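Local atomic coordinates of malonyl acyl carrier protein transacylase (Streptococcus pneumoniae, PDB entry 3IM8), a protein that probably transfers the malonyl group from malonyl-CoA to the holo acyl carrier protein, supplying malonyl-ACP for fatty acid synthesis. Residues Thr4-Ala9 and Asn268-Gly273; Gly152-Ala157 and Val172-Ala177; Pro274-Ser279 and Leu291-Asp296. One frame throughout, in Å; residues are numbered along the deposited sequence.

Contact 1 (Thr4-Ala9 and Asn268-Gly273); sequences TAFLFA and NFIEIG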
ATOM      1  N   THR A   4       6.239  17.024  -8.318  1.00 33.47           N
ATOM      2  CA  THR A   4       6.616  15.945  -7.354  1.00 31.48           C
ATOM      3  C   THR A   4       5.408  15.080  -6.908  1.00 30.71           C
ATOM      4  O   THR A   4       4.344  15.624  -6.586  1.00 29.43           O
ATOM      5  CB  THR A   4       7.347  16.518  -6.094  1.00 31.42           C
ATOM      6  OG1 THR A   4       8.568  17.119  -6.480  1.00 29.83           O
ATOM      7  CG2 THR A   4       7.686  15.411  -5.061  1.00 31.62           C
ATOM      8  N   ALA A   5       5.571  13.739  -6.908  1.00 30.41           N
ATOM      9  CA  ALA A   5       4.585  12.810  -6.269  1.00 28.48           C
ATOM     10  C   ALA A   5       5.130  12.102  -5.011  1.00 27.31           C
ATOM     11  O   ALA A   5       6.282  11.654  -5.015  1.00 27.63           O
ATOM     12  CB  ALA A   5       4.097  11.776  -7.273  1.00 28.40           C
ATOM     13  N   PHE A   6       4.314  12.035  -3.942  1.00 25.60           N
ATOM     14  CA  PHE A   6       4.631  11.225  -2.746  1.00 23.48           C
ATOM     15  C   PHE A   6       3.974   9.841  -2.928  1.00 22.37           C
ATOM     16  O   PHE A   6       2.786   9.727  -3.272  1.00 21.72           O
ATOM     17  CB  PHE A   6       4.170  11.884  -1.440  1.00 22.25           C
ATOM     18  CG  PHE A   6       4.982  13.120  -1.019  1.00 23.90           C
ATOM     19  CD1 PHE A   6       5.984  13.670  -1.836  1.00 25.56           C
ATOM     20  CD2 PHE A   6       4.721  13.732   0.193  1.00 24.12           C
ATOM     21  CE1 PHE A   6       6.712  14.815  -1.419  1.00 28.75           C
ATOM     22  CE2 PHE A   6       5.433  14.857   0.621  1.00 28.26           C
ATOM     23  CZ  PHE A   6       6.428  15.405  -0.190  1.00 29.02           C
ATOM     24  N   LEU A   7       4.764   8.799  -2.708  1.00 20.80           N
ATOM     25  CA  LEU A   7       4.307   7.437  -2.868  1.00 19.50           C
ATOM     26  C   LEU A   7       4.302   6.829  -1.466  1.00 19.07           C
ATOM     27  O   LEU A   7       5.352   6.719  -0.829  1.00 18.00           O
ATOM     28  CB  LEU A   7       5.275   6.708  -3.753  1.00 18.97           C
ATOM     29  CG  LEU A   7       5.440   7.280  -5.167  1.00 18.61           C
ATOM     30  CD1 LEU A   7       6.478   6.471  -5.925  1.00 16.35           C
ATOM     31  CD2 LEU A   7       4.133   7.393  -5.982  1.00 15.29           C
ATOM     32  N   PHE A   8       3.143   6.389  -0.989  1.00 17.49           N
ATOM     33  CA  PHE A   8       3.099   5.917   0.417  1.00 17.48           C
ATOM     34  C   PHE A   8       3.225   4.382   0.584  1.00 17.94           C
ATOM     35  O   PHE A   8       2.530   3.631  -0.057  1.00 17.88           O
ATOM     36  CB  PHE A   8       1.854   6.429   1.104  1.00 16.50           C
ATOM     37  CG  PHE A   8       1.842   7.930   1.329  1.00 17.45           C
ATOM     38  CD1 PHE A   8       1.526   8.800   0.301  1.00 18.72           C
ATOM     39  CD2 PHE A   8       2.073   8.457   2.593  1.00 17.35           C
ATOM     40  CE1 PHE A   8       1.484  10.187   0.514  1.00 20.48           C
ATOM     41  CE2 PHE A   8       2.014   9.807   2.831  1.00 19.80           C
ATOM     42  CZ  PHE A   8       1.731  10.693   1.788  1.00 20.35           C
ATOM     43  N   ALA A   9       4.131   3.948   1.467  1.00 19.06           N
ATOM     44  CA  ALA A   9       4.296   2.557   1.892  1.00 18.66           C
ATOM     45  C   ALA A   9       3.024   1.752   2.190  1.00 18.67           C
ATOM     46  O   ALA A   9       2.059   2.285   2.725  1.00 18.46           O
ATOM     47  CB  ALA A   9       5.250   2.495   3.163  1.00 17.97           C
ATOM     48  N   ASN A 268       9.789  14.079 -10.203  1.00 35.83           N
ATOM     49  CA  ASN A 268      10.464  13.704  -8.977  1.00 32.87           C
ATOM     50  C   ASN A 268       9.569  12.753  -8.117  1.00 29.81           C
ATOM     51  O   ASN A 268       8.397  13.055  -7.882  1.00 28.42           O
ATOM     52  CB  ASN A 268      10.669  15.023  -8.226  1.00 34.45           C
ATOM     53  CG  ASN A 268      11.952  15.076  -7.440  1.00 37.70           C
ATOM     54  OD1 ASN A 268      11.939  15.406  -6.235  1.00 40.80           O
ATOM     55  ND2 ASN A 268      13.077  14.763  -8.100  1.00 38.08           N
ATOM     56  N   PHE A 269      10.091  11.632  -7.628  1.00 25.64           N
ATOM     57  CA  PHE A 269       9.266  10.749  -6.752  1.00 23.77           C
ATOM     58  C   PHE A 269       9.831  10.629  -5.341  1.00 21.37           C
ATOM     59  O   PHE A 269      11.018  10.367  -5.201  1.00 19.51           O
ATOM     60  CB  PHE A 269       9.041   9.340  -7.335  1.00 22.69           C
ATOM     61  CG  PHE A 269       8.230   9.316  -8.617  1.00 24.20           C
ATOM     62  CD1 PHE A 269       6.853   9.103  -8.578  1.00 22.96           C
ATOM     63  CD2 PHE A 269       8.863   9.460  -9.870  1.00 24.97           C
ATOM     64  CE1 PHE A 269       6.092   9.058  -9.738  1.00 25.11           C
ATOM     65  CE2 PHE A 269       8.103   9.412 -11.070  1.00 26.66           C
ATOM     66  CZ  PHE A 269       6.727   9.212 -11.006  1.00 26.41           C
ATOM     67  N   ILE A 270       8.998  10.842  -4.312  1.00 19.94           N
ATOM     68  CA  ILE A 270       9.491  10.700  -2.903  1.00 20.19           C
ATOM     69  C   ILE A 270       8.661   9.616  -2.261  1.00 20.29           C
ATOM     70  O   ILE A 270       7.432   9.765  -2.144  1.00 19.46           O
ATOM     71  CB  ILE A 270       9.456  12.018  -2.082  1.00 20.11           C
ATOM     72  CG1 ILE A 270      10.485  13.039  -2.664  1.00 21.64           C
ATOM     73  CG2 ILE A 270       9.844  11.776  -0.624  1.00 18.73           C
ATOM     74  CD1 ILE A 270      10.408  14.439  -2.040  1.00 23.87           C
ATOM     75  N   GLU A 271       9.312   8.511  -1.904  1.00 19.27           N
ATOM     76  CA  GLU A 271       8.581   7.446  -1.225  1.00 19.01           C
ATOM     77  C   GLU A 271       8.604   7.755   0.264  1.00 19.68           C
ATOM     78  O   GLU A 271       9.671   8.005   0.855  1.00 20.70           O
ATOM     79  CB  GLU A 271       9.179   6.065  -1.533  1.00 18.46           C
ATOM     80  CG  GLU A 271       8.586   4.962  -0.657  1.00 17.38           C
ATOM     81  CD  GLU A 271       9.108   3.623  -1.014  1.00 20.15           C
ATOM     82  OE1 GLU A 271      10.154   3.564  -1.693  1.00 22.32           O
ATOM     83  OE2 GLU A 271       8.485   2.618  -0.618  1.00 20.00           O
ATOM     84  N   ILE A 272       7.420   7.766   0.878  1.00 20.26           N
ATOM     85  CA  ILE A 272       7.270   8.086   2.295  1.00 18.27           C
ATOM     86  C   ILE A 272       7.339   6.763   3.057  1.00 19.24           C
ATOM     87  O   ILE A 272       6.570   5.878   2.753  1.00 20.41           O
ATOM     88  CB  ILE A 272       5.888   8.712   2.559  1.00 19.17           C
ATOM     89  CG1 ILE A 272       5.631   9.873   1.613  1.00 16.15           C
ATOM     90  CG2 ILE A 272       5.733   9.087   4.096  1.00 16.79           C
ATOM     91  CD1 ILE A 272       6.673  10.986   1.732  1.00 20.30           C
ATOM     92  N   GLY A 273       8.210   6.638   4.062  1.00 18.56           N
ATOM     93  CA  GLY A 273       8.470   5.343   4.701  1.00 18.71           C
ATOM     94  C   GLY A 273       7.288   4.895   5.565  1.00 18.19           C
ATOM     95  O   GLY A 273       6.304   5.616   5.661  1.00 18.63           O
TER

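Contact 2 (Gly152-Ala157 and Val172-Ala177); sequences GVVTPA and VAVDRA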
ATOM      1  N   GLY A 152     -10.560 -22.954  -8.792  1.00 30.83           N
ATOM      2  CA  GLY A 152     -10.700 -22.015  -7.654  1.00 28.99           C
ATOM      3  C   GLY A 152     -10.144 -20.594  -7.905  1.00 28.16           C
ATOM      4  O   GLY A 152      -9.558 -20.309  -8.952  1.00 26.54           O
ATOM      5  N   VAL A 153     -10.288 -19.704  -6.925  1.00 28.27           N
ATOM      6  CA  VAL A 153      -9.707 -18.337  -7.019  1.00 27.76           C
ATOM      7  C   VAL A 153      -8.190 -18.276  -7.251  1.00 27.16           C
ATOM      8  O   VAL A 153      -7.411 -18.680  -6.399  1.00 27.46           O
ATOM      9  CB  VAL A 153     -10.073 -17.463  -5.794  1.00 28.19           C
ATOM     10  CG1 VAL A 153      -9.559 -16.026  -6.029  1.00 27.49           C
ATOM     11  CG2 VAL A 153     -11.611 -17.484  -5.566  1.00 26.52           C
ATOM     12  N   VAL A 154      -7.787 -17.780  -8.426  1.00 26.83           N
ATOM     13  CA  VAL A 154      -6.404 -17.366  -8.699  1.00 26.00           C
ATOM     14  C   VAL A 154      -6.369 -16.176  -9.678  1.00 25.95           C
ATOM     15  O   VAL A 154      -6.772 -16.309 -10.829  1.00 26.08           O
ATOM     16  CB  VAL A 154      -5.573 -18.551  -9.236  1.00 26.01           C
ATOM     17  CG1 VAL A 154      -6.329 -19.243 -10.399  1.00 25.31           C
ATOM     18  CG2 VAL A 154      -4.198 -18.090  -9.635  1.00 23.90           C
ATOM     19  N   THR A 155      -5.934 -14.999  -9.234  1.00 26.30           N
ATOM     20  CA  THR A 155      -5.769 -13.860 -10.192  1.00 26.88           C
ATOM     21  C   THR A 155      -4.487 -13.053  -9.911  1.00 25.65           C
ATOM     22  O   THR A 155      -3.897 -13.204  -8.819  1.00 25.54           O
ATOM     23  CB  THR A 155      -6.968 -12.884 -10.180  1.00 27.23           C
ATOM     24  OG1 THR A 155      -7.225 -12.442  -8.844  1.00 29.94           O
ATOM     25  CG2 THR A 155      -8.223 -13.546 -10.764  1.00 30.71           C
ATOM     26  N   PRO A 156      -4.031 -12.228 -10.883  1.00 24.03           N
ATOM     27  CA  PRO A 156      -2.959 -11.309 -10.486  1.00 23.53           C
ATOM     28  C   PRO A 156      -3.480 -10.391  -9.373  1.00 23.11           C
ATOM     29  O   PRO A 156      -4.583  -9.869  -9.485  1.00 23.28           O
ATOM     30  CB  PRO A 156      -2.649 -10.524 -11.765  1.00 22.44           C
ATOM     31  CG  PRO A 156      -3.011 -11.489 -12.874  1.00 22.92           C
ATOM     32  CD  PRO A 156      -4.320 -12.125 -12.326  1.00 24.83           C
ATOM     33  N   ALA A 157      -2.691 -10.230  -8.315  1.00 22.02           N
ATOM     34  CA  ALA A 157      -3.017  -9.393  -7.161  1.00 22.79           C
ATOM     35  C   ALA A 157      -2.266  -8.047  -7.225  1.00 22.80           C
ATOM     36  O   ALA A 157      -2.823  -7.004  -6.883  1.00 22.65           O
ATOM     37  CB  ALA A 157      -2.653 -10.139  -5.821  1.00 20.72           C
ATOM     38  N   VAL A 172      -4.619 -24.801  -4.326  1.00 26.95           N
ATOM     39  CA  VAL A 172      -4.637 -25.725  -5.466  1.00 26.18           C
ATOM     40  C   VAL A 172      -4.711 -24.939  -6.770  1.00 25.72           C
ATOM     41  O   VAL A 172      -4.016 -25.269  -7.759  1.00 25.74           O
ATOM     42  CB  VAL A 172      -5.827 -26.672  -5.407  1.00 26.53           C
ATOM     43  CG1 VAL A 172      -5.954 -27.440  -6.747  1.00 26.99           C
ATOM     44  CG2 VAL A 172      -5.686 -27.595  -4.176  1.00 26.87           C
ATOM     45  N   ALA A 173      -5.552 -23.896  -6.762  1.00 24.70           N
ATOM     46  CA  ALA A 173      -5.704 -23.037  -7.935  1.00 23.11           C
ATOM     47  C   ALA A 173      -4.404 -22.310  -8.276  1.00 22.79           C
ATOM     48  O   ALA A 173      -4.015 -22.235  -9.455  1.00 22.26           O
ATOM     49  CB  ALA A 173      -6.881 -22.063  -7.760  1.00 21.56           C
ATOM     50  N   VAL A 174      -3.698 -21.792  -7.263  1.00 23.05           N
ATOM     51  CA  VAL A 174      -2.442 -21.077  -7.566  1.00 22.81           C
ATOM     52  C   VAL A 174      -1.327 -22.018  -8.068  1.00 24.52           C
ATOM     53  O   VAL A 174      -0.537 -21.633  -8.944  1.00 24.01           O
ATOM     54  CB  VAL A 174      -1.959 -20.192  -6.385  1.00 22.37           C
ATOM     55  CG1 VAL A 174      -0.466 -19.778  -6.602  1.00 21.69           C
ATOM     56  CG2 VAL A 174      -2.869 -18.918  -6.232  1.00 20.70           C
ATOM     57  N   ASP A 175      -1.255 -23.229  -7.478  1.00 26.01           N
ATOM     58  CA  ASP A 175      -0.334 -24.305  -7.930  1.00 26.99           C
ATOM     59  C   ASP A 175      -0.605 -24.634  -9.397  1.00 28.01           C
ATOM     60  O   ASP A 175       0.344 -24.851 -10.153  1.00 29.89           O
ATOM     61  CB  ASP A 175      -0.469 -25.595  -7.077  1.00 26.99           C
ATOM     62  CG  ASP A 175       0.151 -25.462  -5.667  1.00 29.22           C
ATOM     63  OD1 ASP A 175       1.059 -24.617  -5.488  1.00 29.87           O
ATOM     64  OD2 ASP A 175      -0.282 -26.201  -4.745  1.00 31.87           O
ATOM     65  N   ARG A 176      -1.875 -24.677  -9.818  1.00 28.24           N
ATOM     66  CA  ARG A 176      -2.226 -25.003 -11.220  1.00 28.11           C
ATOM     67  C   ARG A 176      -1.744 -23.865 -12.121  1.00 28.00           C
ATOM     68  O   ARG A 176      -1.089 -24.116 -13.164  1.00 28.55           O
ATOM     69  CB  ARG A 176      -3.753 -25.333 -11.356  1.00 28.34           C
ATOM     70  CG  ARG A 176      -4.344 -25.706 -12.778  1.00 31.56           C
ATOM     71  CD  ARG A 176      -3.762 -26.948 -13.582  1.00 35.58           C
ATOM     72  NE  ARG A 176      -4.247 -26.905 -15.005  1.00 39.11           N
ATOM     73  CZ  ARG A 176      -3.581 -27.332 -16.096  1.00 37.67           C
ATOM     74  NH1 ARG A 176      -2.376 -27.872 -16.000  1.00 34.15           N
ATOM     75  NH2 ARG A 176      -4.132 -27.225 -17.307  1.00 39.75           N
ATOM     76  N   ALA A 177      -2.011 -22.612 -11.705  1.00 27.34           N
ATOM     77  CA  ALA A 177      -1.449 -21.415 -12.369  1.00 26.12           C
ATOM     78  C   ALA A 177       0.072 -21.414 -12.616  1.00 27.02           C
ATOM     79  O   ALA A 177       0.493 -21.101 -13.706  1.00 28.19           O
ATOM     80  CB  ALA A 177      -1.860 -20.157 -11.613  1.00 25.27           C
TER

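Contact 3 (Pro274-Ser279 and Leu291-Asp296); sequences PGKVLS and LAHVED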
ATOM      1  N   PRO A 274       7.405   3.732   6.234  1.00 17.21           N
ATOM      2  CA  PRO A 274       8.626   2.907   6.353  1.00 17.81           C
ATOM      3  C   PRO A 274       9.052   2.217   5.081  1.00 19.05           C
ATOM      4  O   PRO A 274       8.204   1.885   4.242  1.00 19.95           O
ATOM      5  CB  PRO A 274       8.216   1.833   7.381  1.00 18.30           C
ATOM      6  CG  PRO A 274       6.662   1.801   7.334  1.00 17.85           C
ATOM      7  CD  PRO A 274       6.301   3.230   7.077  1.00 16.27           C
ATOM      8  N   GLY A 275      10.339   1.928   4.950  1.00 19.31           N
ATOM      9  CA  GLY A 275      10.793   1.096   3.834  1.00 21.34           C
ATOM     10  C   GLY A 275      11.045   1.841   2.522  1.00 21.17           C
ATOM     11  O   GLY A 275      10.748   3.033   2.416  1.00 21.63           O
ATOM     12  N   LYS A 276      11.597   1.107   1.555  1.00 21.21           N
ATOM     13  CA  LYS A 276      11.891   1.581   0.221  1.00 22.16           C
ATOM     14  C   LYS A 276      11.347   0.622  -0.888  1.00 22.47           C
ATOM     15  O   LYS A 276      11.927   0.469  -1.974  1.00 23.64           O
ATOM     16  CB  LYS A 276      13.408   1.885   0.097  1.00 22.60           C
ATOM     17  CG  LYS A 276      14.374   0.709   0.068  1.00 23.07           C
ATOM     18  CD  LYS A 276      15.805   1.209  -0.205  1.00 23.92           C
ATOM     19  CE  LYS A 276      16.818   0.676   0.867  1.00 28.65           C
ATOM     20  NZ  LYS A 276      17.463  -0.573   0.397  1.00 31.18           N
ATOM     21  N   VAL A 277      10.186   0.023  -0.635  1.00 22.53           N
ATOM     22  CA  VAL A 277       9.607  -0.949  -1.590  1.00 22.62           C
ATOM     23  C   VAL A 277       9.138  -0.266  -2.915  1.00 22.11           C
ATOM     24  O   VAL A 277       9.423  -0.761  -3.989  1.00 22.31           O
ATOM     25  CB  VAL A 277       8.435  -1.785  -0.980  1.00 22.47           C
ATOM     26  CG1 VAL A 277       7.814  -2.718  -2.070  1.00 20.86           C
ATOM     27  CG2 VAL A 277       8.887  -2.596   0.281  1.00 23.64           C
ATOM     28  N   LEU A 278       8.394   0.837  -2.821  1.00 21.44           N
ATOM     29  CA  LEU A 278       7.919   1.518  -4.022  1.00 21.49           C
ATOM     30  C   LEU A 278       9.056   2.083  -4.857  1.00 22.74           C
ATOM     31  O   LEU A 278       9.010   2.020  -6.119  1.00 23.93           O
ATOM     32  CB  LEU A 278       6.869   2.592  -3.688  1.00 20.11           C
ATOM     33  CG  LEU A 278       5.733   2.028  -2.830  1.00 19.87           C
ATOM     34  CD1 LEU A 278       4.599   3.073  -2.487  1.00 16.22           C
ATOM     35  CD2 LEU A 278       5.075   0.736  -3.451  1.00 19.45           C
ATOM     36  N   SER A 279      10.059   2.652  -4.182  1.00 23.49           N
ATOM     37  CA  SER A 279      11.282   3.100  -4.882  1.00 25.58           C
ATOM     38  C   SER A 279      11.914   2.018  -5.753  1.00 25.15           C
ATOM     39  O   SER A 279      12.218   2.277  -6.901  1.00 26.06           O
ATOM     40  CB  SER A 279      12.332   3.628  -3.901  1.00 24.94           C
ATOM     41  OG  SER A 279      11.773   4.659  -3.127  1.00 26.13           O
ATOM     42  N   LEU A 291      14.244  10.019  -7.853  1.00 30.38           N
ATOM     43  CA  LEU A 291      13.632   9.259  -6.785  1.00 29.93           C
ATOM     44  C   LEU A 291      14.423   9.402  -5.498  1.00 28.99           C
ATOM     45  O   LEU A 291      15.654   9.549  -5.518  1.00 27.67           O
ATOM     46  CB  LEU A 291      13.611   7.821  -7.205  1.00 31.48           C
ATOM     47  CG  LEU A 291      13.050   6.621  -6.436  1.00 34.58           C
ATOM     48  CD1 LEU A 291      11.548   6.720  -6.107  1.00 34.56           C
ATOM     49  CD2 LEU A 291      13.282   5.499  -7.452  1.00 37.15           C
ATOM     50  N   ALA A 292      13.689   9.326  -4.388  1.00 27.32           N
ATOM     51  CA  ALA A 292      14.186   9.514  -3.060  1.00 25.77           C
ATOM     52  C   ALA A 292      13.151   8.852  -2.165  1.00 24.94           C
ATOM     53  O   ALA A 292      11.985   8.709  -2.538  1.00 24.64           O
ATOM     54  CB  ALA A 292      14.226  10.987  -2.768  1.00 26.87           C
ATOM     55  N   HIS A 293      13.577   8.415  -0.994  1.00 23.46           N
ATOM     56  CA  HIS A 293      12.643   7.935  -0.006  1.00 22.27           C
ATOM     57  C   HIS A 293      13.013   8.524   1.337  1.00 20.77           C
ATOM     58  O   HIS A 293      14.161   8.857   1.545  1.00 20.46           O
ATOM     59  CB  HIS A 293      12.658   6.409   0.019  1.00 21.95           C
ATOM     60  CG  HIS A 293      13.972   5.810   0.416  1.00 25.28           C
ATOM     61  ND1 HIS A 293      14.283   5.493   1.729  1.00 29.08           N
ATOM     62  CD2 HIS A 293      15.051   5.455  -0.319  1.00 26.27           C
ATOM     63  CE1 HIS A 293      15.494   4.974   1.782  1.00 29.29           C
ATOM     64  NE2 HIS A 293      15.985   4.951   0.552  1.00 30.01           N
ATOM     65  N   VAL A 294      12.042   8.665   2.249  1.00 19.94           N
ATOM     66  CA  VAL A 294      12.317   9.122   3.592  1.00 18.35           C
ATOM     67  C   VAL A 294      11.639   8.186   4.579  1.00 18.92           C
ATOM     68  O   VAL A 294      10.397   8.045   4.530  1.00 18.66           O
ATOM     69  CB  VAL A 294      11.850  10.593   3.804  1.00 18.44           C
ATOM     70  CG1 VAL A 294      12.169  11.035   5.232  1.00 19.48           C
ATOM     71  CG2 VAL A 294      12.588  11.511   2.897  1.00 18.01           C
ATOM     72  N   GLU A 295      12.437   7.514   5.428  1.00 18.70           N
ATOM     73  CA  GLU A 295      11.881   6.647   6.503  1.00 19.47           C
ATOM     74  C   GLU A 295      12.553   6.867   7.883  1.00 19.55           C
ATOM     75  O   GLU A 295      12.054   6.388   8.897  1.00 19.19           O
ATOM     76  CB  GLU A 295      12.017   5.159   6.121  1.00 19.68           C
ATOM     77  CG  GLU A 295      13.463   4.701   6.140  1.00 20.44           C
ATOM     78  CD  GLU A 295      13.631   3.249   5.834  1.00 22.83           C
ATOM     79  OE1 GLU A 295      12.675   2.472   6.007  1.00 24.19           O
ATOM     80  OE2 GLU A 295      14.718   2.882   5.366  1.00 26.36           O
ATOM     81  N   ASP A 296      13.684   7.591   7.904  1.00 19.96           N
ATOM     82  CA  ASP A 296      14.535   7.784   9.103  1.00 20.47           C
ATOM     83  C   ASP A 296      15.445   9.050   8.984  1.00 21.87           C
ATOM     84  O   ASP A 296      15.373   9.780   7.993  1.00 21.79           O
ATOM     85  CB  ASP A 296      15.365   6.518   9.420  1.00 19.51           C
ATOM     86  CG  ASP A 296      16.340   6.139   8.308  1.00 21.12           C
ATOM     87  OD1 ASP A 296      16.539   6.942   7.378  1.00 21.28           O
ATOM     88  OD2 ASP A 296      16.868   5.003   8.319  1.00 22.15           O
TER
HETATM   89  O   HOH W   1      11.076   5.577   2.735  1.00 17.71           O

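Contact 1 (Thr4-Ala9 and Asn268-Gly273)
Thr4-Ala9 and Asn268-Gly273 run as neighbouring parallel strands, Thr4 level with Asn268 and Phe8 with Ile272. Backbone hydrogen bonds alternate between the two strands: Ala5 N to Asn268 O, Ile270 N to Ala5 O (2.9 Å), Leu7 N to Ile270 O and Ile272 N to Leu7 O. A weak bond from Ala9 N to Ile272 O, at 3.4 Å, ends the series as the strands part. CA-H...O contacts fill the steps between, with Phe6 CA 3.2 Å from Ile270 O.

Apolar contacts differ on the two faces. On the face of Phe6, Phe8, Ile270 and Ile272, the Ile272 side chain serves both aromatic rings. Its CG1 lies over the face of the Phe8 ring, 3.9 Å from the centroid, while CD1, turned by chi2 of -59°, makes an off-centre CH-pi contact, 4.1 Å from the centroid of the Phe6 ring. Ile270 CD1 reaches Phe6 CE1 at 3.8 Å, and helix 58-78 closes over this face through Ile72, Tyr73 and Leu76. On the other face, Leu7 CD1 meets Phe269 CD1 at 3.8 Å and Ala5 CB sits by the same ring; Met261 of helix 254-263 touches Ala5, Leu7 and Phe269.

Helices on both faces of a parallel sheet mark the alpha/beta core of the acyltransferase fold, whose adjacent strand 85-88 leads to Ser90, the predicted nucleophile.

Contact 2 (Gly152-Ala157 and Val172-Ala177)
Strand 154-157 and helix 172-177 are inclined at 75° to each other, with their axes 8.4 Å apart at closest approach, and the backbones come nearest at Gly152-Ala173 and Val154-Val174. The contact belongs to the smaller alpha/beta subdomain of the acyltransferase fold, where helix 171-184 packs against a mixed sheet. The chain reaches that helix from strand 154-161 by way of the antiparallel strand 164-169.

Val154 carries the side-chain contact, and its two methyls are directed to different parts of the helix. CG1, between the backbone N and the carbonyl carbon (chi1 50°), faces Ala173, 3.9 Å from its CB. The other methyl, CG2, sits between the two helix residues beyond: Val174 CG2 and Ala177 CB are each 3.7 Å away. Because Ala173 and Ala177 are one turn apart and both small, the valine can lie close to the helix backbone. Cys145 and Ala148 of helix 138-148 also touch Val154, whereas Val174 and Ala177 extend to Ile167 of strand 164-169, joining the contact to the apolar layer between the sheet and its helices.

Just before the strand the helix meets main chain instead. Gly152 has a positive phi of 132°, and without a side chain it lets Ala173 come close to the main chain. Val153 points away from the helix, and its side chain touches Thr200 and Leu202, while its backbone N is held by Glu170. Here the Ala173 methyl rests against two successive carbonyl oxygens, with CB 3.4 Å from Gly152 O and 3.7 Å from Val153 O.

Contact 3 (Pro274-Ser279 and Leu291-Asp296)
Ser279 and Leu291 form the close-packed end of this contact. Both methyls of Leu291 press on the serine: CD1 lies 3.6 Å from Ser279 OG, and CD2 is 3.4 Å from Ser279 O. With OG beside its own backbone N (chi1 -56°), the hydroxyl also comes to 3.7 Å from His293 CB. The hydroxyl is paired with Glu271 OE1, and the other carboxylate oxygen of Glu271 accepts from Leu278 N, linking strand 268-272 to the first turn of helix 277-285.

These elements form a beta-alpha-beta crossover: strand 268-272 leads through the turn at Pro274-Lys276 and helix 277-285 to strand 290-294, which lies parallel beside the first. Pro274 enters the turn through a cis peptide bond and packs on Ile65, Thr68 and Ser69 of helix 58-78. Next to it, Gly275 N donates to Glu295 OE1 (2.6 Å), approaching from above the carboxylate plane, 39° out of it.

Toward the surface the contact thins out. Lys276, at the N-cap position, still has its CB over the centre of the His293 imidazole, 3.9 Å from the centroid and nearly on the ring normal, but beyond it the chain bends at chi3 and chi4 and leads NZ away, leaving it 5.7 Å from His293 NE2. A water enters between the turn and the strand; it donates to Gly275 O at 2.6 Å and has a weak, long link to His293 ND1 at 3.4 Å.

In the fold
From the N terminus, the chain opens with strand 4-8, which first gains strand 85-88 on one edge and, more than 250 residues beyond its own end, strand 268-272 on the other, closing contact 1. Contact 2 is nested inside that loop: it closes a short excursion from strand 154-161 through strand 164-169 to helix 171-184, in the smaller subdomain. Its centre is about 32 Å from that of contact 1, across the centre of the chain. Contact 3 follows in series, closing the crossover from strand 268-272 through helix 277-285 to strand 290-294. Its centre is about 7 Å from that of contact 1, within the same parallel sheet. N- and C-terminal parts thus build one core.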